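Local coordinates for GGDEF family protein (PDB 5GZS) that probably makes the second messenger cyclic di-GMP as a diguanylate cyclase, and binds arginine in its periplasmic, solute-binding-protein-like portion, at residues A[15-20]-A[32-37]; A[51-56]-A[173-178]. All coordinates share one frame; numbering follows the deposited sequence.

Contact 1 (A[15-20]-A[32-37])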
ATOM      1  N   VAL A  15      31.062  14.065  -6.107  1.00 29.65           N
ATOM      2  CA  VAL A  15      30.850  15.445  -5.917  1.00 28.44           C
ATOM      3  C   VAL A  15      30.675  15.775  -4.456  1.00 35.28           C
ATOM      4  O   VAL A  15      31.044  16.823  -4.026  1.00 28.13           O
ATOM      5  CB  VAL A  15      29.702  15.929  -6.800  1.00 35.77           C
ATOM      6  CG1 VAL A  15      28.568  14.971  -6.747  1.00 45.01           C
ATOM      7  CG2 VAL A  15      29.246  17.303  -6.422  1.00 26.35           C
ATOM      8  N   VAL A  16      30.132  14.860  -3.685  1.00 29.36           N
ATOM      9  CA  VAL A  16      29.939  15.160  -2.269  1.00 30.44           C
ATOM     10  C   VAL A  16      31.259  15.085  -1.502  1.00 38.71           C
ATOM     11  O   VAL A  16      31.442  15.789  -0.503  1.00 44.09           O
ATOM     12  CB  VAL A  16      28.887  14.219  -1.628  1.00 32.41           C
ATOM     13  CG1 VAL A  16      28.770  14.442  -0.140  1.00 30.84           C
ATOM     14  CG2 VAL A  16      27.522  14.426  -2.280  1.00 29.45           C
ATOM     15  N   THR A  17      32.196  14.275  -1.981  1.00 31.67           N
ATOM     16  CA  THR A  17      33.479  14.156  -1.297  1.00 32.62           C
ATOM     17  C   THR A  17      34.306  15.409  -1.546  1.00 35.29           C
ATOM     18  O   THR A  17      34.975  15.929  -0.648  1.00 32.03           O
ATOM     19  CB  THR A  17      34.259  12.900  -1.755  1.00 36.46           C
ATOM     20  OG1 THR A  17      33.495  11.725  -1.455  1.00 35.36           O
ATOM     21  CG2 THR A  17      35.603  12.800  -1.046  1.00 35.06           C
ATOM     22  N   ARG A  18      34.238  15.890  -2.781  1.00 32.84           N
ATOM     23  CA  ARG A  18      34.840  17.156  -3.167  1.00 29.58           C
ATOM     24  C   ARG A  18      34.242  18.331  -2.405  1.00 39.35           C
ATOM     25  O   ARG A  18      34.990  19.114  -1.793  1.00 34.66           O
ATOM     26  CB  ARG A  18      34.676  17.372  -4.657  1.00 28.84           C
ATOM     27  CG  ARG A  18      35.720  16.680  -5.445  1.00 32.77           C
ATOM     28  CD  ARG A  18      35.165  16.100  -6.686  1.00 45.88           C
ATOM     29  NE  ARG A  18      34.250  16.978  -7.405  1.00 49.06           N
ATOM     30  CZ  ARG A  18      33.371  16.495  -8.280  1.00 50.82           C
ATOM     31  NH1 ARG A  18      33.317  15.175  -8.468  1.00 29.21           N
ATOM     32  NH2 ARG A  18      32.536  17.301  -8.933  1.00 37.73           N
ATOM     33  N   VAL A  19      32.911  18.453  -2.413  1.00 28.10           N
ATOM     34  CA  VAL A  19      32.269  19.607  -1.761  1.00 29.15           C
ATOM     35  C   VAL A  19      32.549  19.597  -0.265  1.00 28.18           C
ATOM     36  O   VAL A  19      32.930  20.603   0.309  1.00 38.68           O
ATOM     37  CB  VAL A  19      30.740  19.639  -2.007  1.00 26.78           C
ATOM     38  CG1 VAL A  19      30.065  20.597  -1.061  1.00 26.48           C
ATOM     39  CG2 VAL A  19      30.437  19.975  -3.474  1.00 25.87           C
ATOM     40  N   LEU A  20      32.397  18.440   0.355  1.00 32.32           N
ATOM     41  CA  LEU A  20      32.590  18.331   1.779  1.00 30.17           C
ATOM     42  C   LEU A  20      34.059  18.573   2.163  1.00 33.22           C
ATOM     43  O   LEU A  20      34.340  19.362   3.070  1.00 30.84           O
ATOM     44  CB  LEU A  20      32.110  16.967   2.257  1.00 31.29           C
ATOM     45  CG  LEU A  20      32.172  16.603   3.750  1.00 32.54           C
ATOM     46  CD1 LEU A  20      31.442  17.628   4.632  1.00 32.18           C
ATOM     47  CD2 LEU A  20      31.657  15.148   4.014  1.00 33.69           C
ATOM     48  N   ILE A  32      44.561  18.514   1.570  1.00 35.86           N
ATOM     49  CA  ILE A  32      43.831  17.350   1.122  1.00 36.23           C
ATOM     50  C   ILE A  32      44.439  16.897  -0.181  1.00 53.31           C
ATOM     51  O   ILE A  32      44.965  17.703  -0.945  1.00 55.11           O
ATOM     52  CB  ILE A  32      42.309  17.652   0.958  1.00 52.02           C
ATOM     53  CG1 ILE A  32      41.644  17.776   2.334  1.00 55.81           C
ATOM     54  CG2 ILE A  32      41.604  16.594   0.139  1.00 35.04           C
ATOM     55  CD1 ILE A  32      42.237  16.858   3.408  1.00 54.47           C
ATOM     56  N   GLU A  33      44.410  15.590  -0.403  1.00 56.86           N
ATOM     57  CA  GLU A  33      44.778  14.997  -1.673  1.00 52.44           C
ATOM     58  C   GLU A  33      43.766  13.939  -2.095  1.00 45.44           C
ATOM     59  O   GLU A  33      43.695  12.877  -1.480  1.00 47.19           O
ATOM     60  CB  GLU A  33      46.157  14.365  -1.574  1.00 60.21           C
ATOM     61  CG  GLU A  33      46.547  13.599  -2.812  1.00 70.93           C
ATOM     62  CD  GLU A  33      48.011  13.249  -2.825  1.00 83.29           C
ATOM     63  OE1 GLU A  33      48.716  13.596  -1.846  1.00 81.97           O
ATOM     64  OE2 GLU A  33      48.464  12.635  -3.819  1.00 87.95           O
ATOM     65  N   TYR A  34      43.004  14.201  -3.147  1.00 37.36           N
ATOM     66  CA  TYR A  34      42.040  13.201  -3.587  1.00 43.46           C
ATOM     67  C   TYR A  34      42.740  12.063  -4.333  1.00 44.08           C
ATOM     68  O   TYR A  34      43.703  12.278  -5.084  1.00 39.60           O
ATOM     69  CB  TYR A  34      40.943  13.834  -4.448  1.00 35.94           C
ATOM     70  CG  TYR A  34      40.144  14.850  -3.678  1.00 34.56           C
ATOM     71  CD1 TYR A  34      39.221  14.460  -2.735  1.00 34.66           C
ATOM     72  CD2 TYR A  34      40.355  16.207  -3.864  1.00 36.45           C
ATOM     73  CE1 TYR A  34      38.513  15.384  -2.011  1.00 44.33           C
ATOM     74  CE2 TYR A  34      39.663  17.137  -3.146  1.00 36.42           C
ATOM     75  CZ  TYR A  34      38.733  16.730  -2.218  1.00 40.49           C
ATOM     76  OH  TYR A  34      38.024  17.682  -1.496  1.00 34.30           O
ATOM     77  N   VAL A  35      42.252  10.848  -4.102  1.00 40.19           N
ATOM     78  CA  VAL A  35      42.759   9.663  -4.788  1.00 48.33           C
ATOM     79  C   VAL A  35      41.629   8.900  -5.486  1.00 49.00           C
ATOM     80  O   VAL A  35      40.748   8.356  -4.817  1.00 56.33           O
ATOM     81  CB  VAL A  35      43.499   8.755  -3.785  1.00 43.93           C
ATOM     82  CG1 VAL A  35      43.973   7.477  -4.436  1.00 52.97           C
ATOM     83  CG2 VAL A  35      44.678   9.509  -3.205  1.00 44.10           C
ATOM     84  N   ASN A  36      41.623   8.885  -6.823  1.00 51.09           N
ATOM     85  CA  ASN A  36      40.598   8.126  -7.561  1.00 45.49           C
ATOM     86  C   ASN A  36      40.779   6.629  -7.352  1.00 58.78           C
ATOM     87  O   ASN A  36      41.878   6.097  -7.522  1.00 65.16           O
ATOM     88  CB  ASN A  36      40.638   8.444  -9.062  1.00 45.90           C
ATOM     89  CG  ASN A  36      39.392   7.910  -9.830  1.00 66.98           C
ATOM     90  OD1 ASN A  36      38.820   6.874  -9.484  1.00 63.15           O
ATOM     91  ND2 ASN A  36      38.985   8.629 -10.879  1.00 63.77           N
ATOM     92  N   TYR A  37      39.705   5.957  -6.955  1.00 63.27           N
ATOM     93  CA  TYR A  37      39.686   4.498  -6.913  1.00 46.02           C
ATOM     94  C   TYR A  37      38.688   4.007  -7.940  1.00 50.90           C
ATOM     95  O   TYR A  37      37.568   4.510  -8.021  1.00 51.74           O
ATOM     96  CB  TYR A  37      39.321   3.989  -5.526  1.00 46.67           C
ATOM     97  CG  TYR A  37      40.443   4.120  -4.533  1.00 61.49           C
ATOM     98  CD1 TYR A  37      41.387   3.111  -4.398  1.00 59.02           C
ATOM     99  CD2 TYR A  37      40.576   5.261  -3.739  1.00 57.14           C
ATOM    100  CE1 TYR A  37      42.433   3.225  -3.487  1.00 60.40           C
ATOM    101  CE2 TYR A  37      41.613   5.381  -2.830  1.00 50.21           C
ATOM    102  CZ  TYR A  37      42.538   4.354  -2.714  1.00 57.00           C
ATOM    103  OH  TYR A  37      43.570   4.442  -1.823  1.00 54.38           O
TER
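Arg18 on helix 15-28 and Tyr34 on strand 32-36 mark the closest backbone approach, their CA atoms 8.2 Å apart, and the Tyr34 side chain spans most of that gap. With its CG anti to the carbonyl carbon (chi1 -62°), the ring reaches across to the Thr17-Arg18 turn of the helix. Tyr34 CE1 runs alongside the Thr17 methyl, 4.0 Å from its CG2, the two side chains passing in opposite directions. Over one ring face lies Arg18 CG, 4.4 Å from Tyr34 CZ; over the opposite face, toward the rim, sits CG2 of Ile32 from the same strand. These layers belong to a beta-alpha-beta unit of the solute-binding fold, in which helix 15-28 connects the parallel strands 6-10 and 32-36, and Val8 of the first strand touches both Thr17 and Tyr34. Polar ends are bound outside the two segments: Tyr34 OH hydrogen-bonds Asp22 one turn further along the helix, and Thr17 OG1 hydrogen-bonds Asp14. The Arg18 guanidinium turns back along its own helix, lays a face over Val15 CA and forms a salt bridge with Asp13.

Contact 2 (A[51-56]-A[173-178])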
ATOM      1  N   ASN A  51      46.078   2.889   3.038  1.00 75.93           N
ATOM      2  CA  ASN A  51      46.595   3.590   1.862  1.00 78.59           C
ATOM      3  C   ASN A  51      45.838   4.868   1.587  1.00 70.85           C
ATOM      4  O   ASN A  51      46.158   5.601   0.653  1.00 75.43           O
ATOM      5  CB  ASN A  51      46.555   2.699   0.626  1.00 81.25           C
ATOM      6  CG  ASN A  51      47.821   1.908   0.462  1.00 80.73           C
ATOM      7  OD1 ASN A  51      48.027   0.925   1.162  1.00 84.45           O
ATOM      8  ND2 ASN A  51      48.694   2.346  -0.445  1.00 77.55           N
ATOM      9  N   ALA A  52      44.820   5.114   2.404  1.00 59.61           N
ATOM     10  CA  ALA A  52      44.001   6.317   2.308  1.00 57.30           C
ATOM     11  C   ALA A  52      43.533   6.715   3.711  1.00 62.12           C
ATOM     12  O   ALA A  52      43.228   5.845   4.538  1.00 68.63           O
ATOM     13  CB  ALA A  52      42.825   6.083   1.383  1.00 58.40           C
ATOM     14  N   ASP A  53      43.509   8.017   3.986  1.00 55.62           N
ATOM     15  CA  ASP A  53      43.273   8.516   5.340  1.00 51.44           C
ATOM     16  C   ASP A  53      41.791   8.716   5.630  1.00 56.37           C
ATOM     17  O   ASP A  53      41.337   8.565   6.770  1.00 51.45           O
ATOM     18  CB  ASP A  53      44.025   9.838   5.565  1.00 51.55           C
ATOM     19  CG  ASP A  53      45.531   9.653   5.645  1.00 55.36           C
ATOM     20  OD1 ASP A  53      46.005   9.034   6.622  1.00 62.11           O
ATOM     21  OD2 ASP A  53      46.246  10.140   4.748  1.00 49.13           O
ATOM     22  N   PHE A  54      41.043   9.082   4.597  1.00 57.76           N
ATOM     23  CA  PHE A  54      39.625   9.366   4.747  1.00 50.17           C
ATOM     24  C   PHE A  54      38.831   8.885   3.555  1.00 48.15           C
ATOM     25  O   PHE A  54      39.305   8.893   2.422  1.00 44.73           O
ATOM     26  CB  PHE A  54      39.374  10.865   4.893  1.00 52.52           C
ATOM     27  CG  PHE A  54      39.774  11.440   6.210  1.00 57.42           C
ATOM     28  CD1 PHE A  54      38.980  11.256   7.329  1.00 53.82           C
ATOM     29  CD2 PHE A  54      40.919  12.217   6.317  1.00 55.15           C
ATOM     30  CE1 PHE A  54      39.338  11.810   8.538  1.00 50.11           C
ATOM     31  CE2 PHE A  54      41.279  12.775   7.521  1.00 44.84           C
ATOM     32  CZ  PHE A  54      40.491  12.573   8.632  1.00 50.04           C
ATOM     33  N   ALA A  55      37.589   8.515   3.813  1.00 53.14           N
ATOM     34  CA  ALA A  55      36.644   8.303   2.738  1.00 54.56           C
ATOM     35  C   ALA A  55      35.247   8.704   3.220  1.00 51.02           C
ATOM     36  O   ALA A  55      34.928   8.587   4.416  1.00 45.04           O
ATOM     37  CB  ALA A  55      36.679   6.857   2.276  1.00 46.14           C
ATOM     38  N   ALA A  56      34.423   9.192   2.296  1.00 44.91           N
ATOM     39  CA  ALA A  56      33.059   9.585   2.640  1.00 46.52           C
ATOM     40  C   ALA A  56      32.048   8.611   2.065  1.00 45.24           C
ATOM     41  O   ALA A  56      32.410   7.599   1.459  1.00 47.13           O
ATOM     42  CB  ALA A  56      32.759  11.013   2.141  1.00 42.56           C
ATOM     43  N   GLY A 173      41.388   3.512  14.667  1.00 75.62           N
ATOM     44  CA  GLY A 173      42.229   4.062  15.715  1.00 75.07           C
ATOM     45  C   GLY A 173      43.275   5.051  15.243  1.00 76.55           C
ATOM     46  O   GLY A 173      44.198   5.372  15.985  1.00 80.12           O
ATOM     47  N   LYS A 174      43.106   5.537  14.015  1.00 80.85           N
ATOM     48  CA  LYS A 174      44.070   6.431  13.385  1.00 79.73           C
ATOM     49  C   LYS A 174      43.801   7.913  13.647  1.00 83.86           C
ATOM     50  O   LYS A 174      44.295   8.473  14.626  1.00101.40           O
ATOM     51  CB  LYS A 174      44.127   6.173  11.877  1.00 66.78           C
ATOM     52  CG  LYS A 174      45.182   5.162  11.460  1.00 71.51           C
ATOM     53  CD  LYS A 174      46.006   5.674  10.290  1.00 90.93           C
ATOM     54  CE  LYS A 174      47.284   4.867  10.119  1.00 86.53           C
ATOM     55  NZ  LYS A 174      47.615   4.650   8.683  1.00 91.56           N
ATOM     56  N   HIS A 175      43.032   8.549  12.766  1.00 63.63           N
ATOM     57  CA  HIS A 175      42.858  10.007  12.831  1.00 65.10           C
ATOM     58  C   HIS A 175      41.786  10.458  13.823  1.00 65.12           C
ATOM     59  O   HIS A 175      41.065  11.436  13.571  1.00 68.70           O
ATOM     60  CB  HIS A 175      42.522  10.567  11.445  1.00 62.40           C
ATOM     61  CG  HIS A 175      43.620  10.386  10.446  1.00 58.51           C
ATOM     62  ND1 HIS A 175      44.836  11.026  10.553  1.00 51.71           N
ATOM     63  CD2 HIS A 175      43.680   9.646   9.315  1.00 57.51           C
ATOM     64  CE1 HIS A 175      45.603  10.678   9.535  1.00 51.88           C
ATOM     65  NE2 HIS A 175      44.928   9.840   8.770  1.00 55.15           N
ATOM     66  N   SER A 176      41.705   9.751  14.947  1.00 60.44           N
ATOM     67  CA  SER A 176      40.663   9.944  15.956  1.00 60.27           C
ATOM     68  C   SER A 176      40.287  11.393  16.272  1.00 57.68           C
ATOM     69  O   SER A 176      39.108  11.748  16.254  1.00 63.17           O
ATOM     70  CB  SER A 176      41.070   9.246  17.257  1.00 67.36           C
ATOM     71  OG  SER A 176      40.665   7.890  17.228  1.00 74.43           O
ATOM     72  N   ALA A 177      41.272  12.229  16.570  1.00 55.76           N
ATOM     73  CA  ALA A 177      40.964  13.576  17.010  1.00 51.14           C
ATOM     74  C   ALA A 177      40.441  14.380  15.838  1.00 64.54           C
ATOM     75  O   ALA A 177      39.448  15.097  15.962  1.00 67.19           O
ATOM     76  CB  ALA A 177      42.174  14.230  17.606  1.00 51.75           C
ATOM     77  N   LEU A 178      41.104  14.231  14.692  1.00 70.92           N
ATOM     78  CA  LEU A 178      40.759  14.985  13.490  1.00 60.90           C
ATOM     79  C   LEU A 178      39.369  14.610  12.979  1.00 61.46           C
ATOM     80  O   LEU A 178      38.617  15.468  12.494  1.00 45.61           O
ATOM     81  CB  LEU A 178      41.809  14.760  12.393  1.00 52.28           C
ATOM     82  CG  LEU A 178      41.591  15.633  11.160  1.00 54.42           C
ATOM     83  CD1 LEU A 178      41.458  17.049  11.632  1.00 58.05           C
ATOM     84  CD2 LEU A 178      42.715  15.522  10.142  1.00 45.58           C
TER
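Asp53 and His175 join the two segments through a His-carboxylate hydrogen bond, His175 NE2 donating to Asp53 OD1 at 2.5 Å with a nearly straight N-H...O angle of 167°. OD1 sits almost in the imidazole plane, at the ring's edge, whereas the NE2 donor comes from above the carboxylate plane, 43° out of it. The other carboxylate oxygen, OD2, accepts a hydrogen bond from the backbone N of Lys7, so both oxygens are held, which should restrain the group's rotation. The negative charge would be expected to favour a protonated His175. Lys174 NZ, 5.1 Å from Asp53 OD1, adds a more distant positive charge.

Between rings the contact is looser. Those of Phe54 and His175 lie nearly parallel, planes at 20°, but are slid so far apart, centroids 5.2 Å, that they barely overlap; Tyr6 meets the His175 ring edge-to-face. This pairing sits where the backbone at 53-54 bonds to strand 6-10 and where strand 166-170 of the solute-binding lobe leads into helix 176-186, with His175 at the helix N-cap position.

Apolar packing continues from the Phe54 ring tip. Phe54 CZ lies 4.0 Å from His175 CB, and Leu178 CD2 reaches the ring edge near its plane, also 4.0 Å from Phe54 CZ; the Phe54 and Leu178 side chains cross at about a right angle. Leu178 extends trans from its backbone N, bringing CD2 to that edge. Leu179 and Ile182 of the same helix also pack on Phe54.

Overall arrangement
The two contacts follow one another along the chain, contact 1 complete before the first segment of contact 2 begins. Their centres are about 14 Å apart, in the N-terminal region that resembles family 3 solute-binding proteins. Strand 6-10 links them: it pairs in parallel with strand 32-36 and bonds through its backbone to Asp53 and Phe54. They also touch directly, Thr17 OG1 lying 3.7 Å from Ala56 CB. Contact 1 adds the crossover helix 15-28 of the beta-alpha-beta unit, contact 2 the start of helix 176-186. Strand 55-58 carries the chain from contact 2 into the arginine pocket at Asn57 and Ile58; the Thr17 side chain is about 7 Å from the arginine, that of Phe54 about 13 Å.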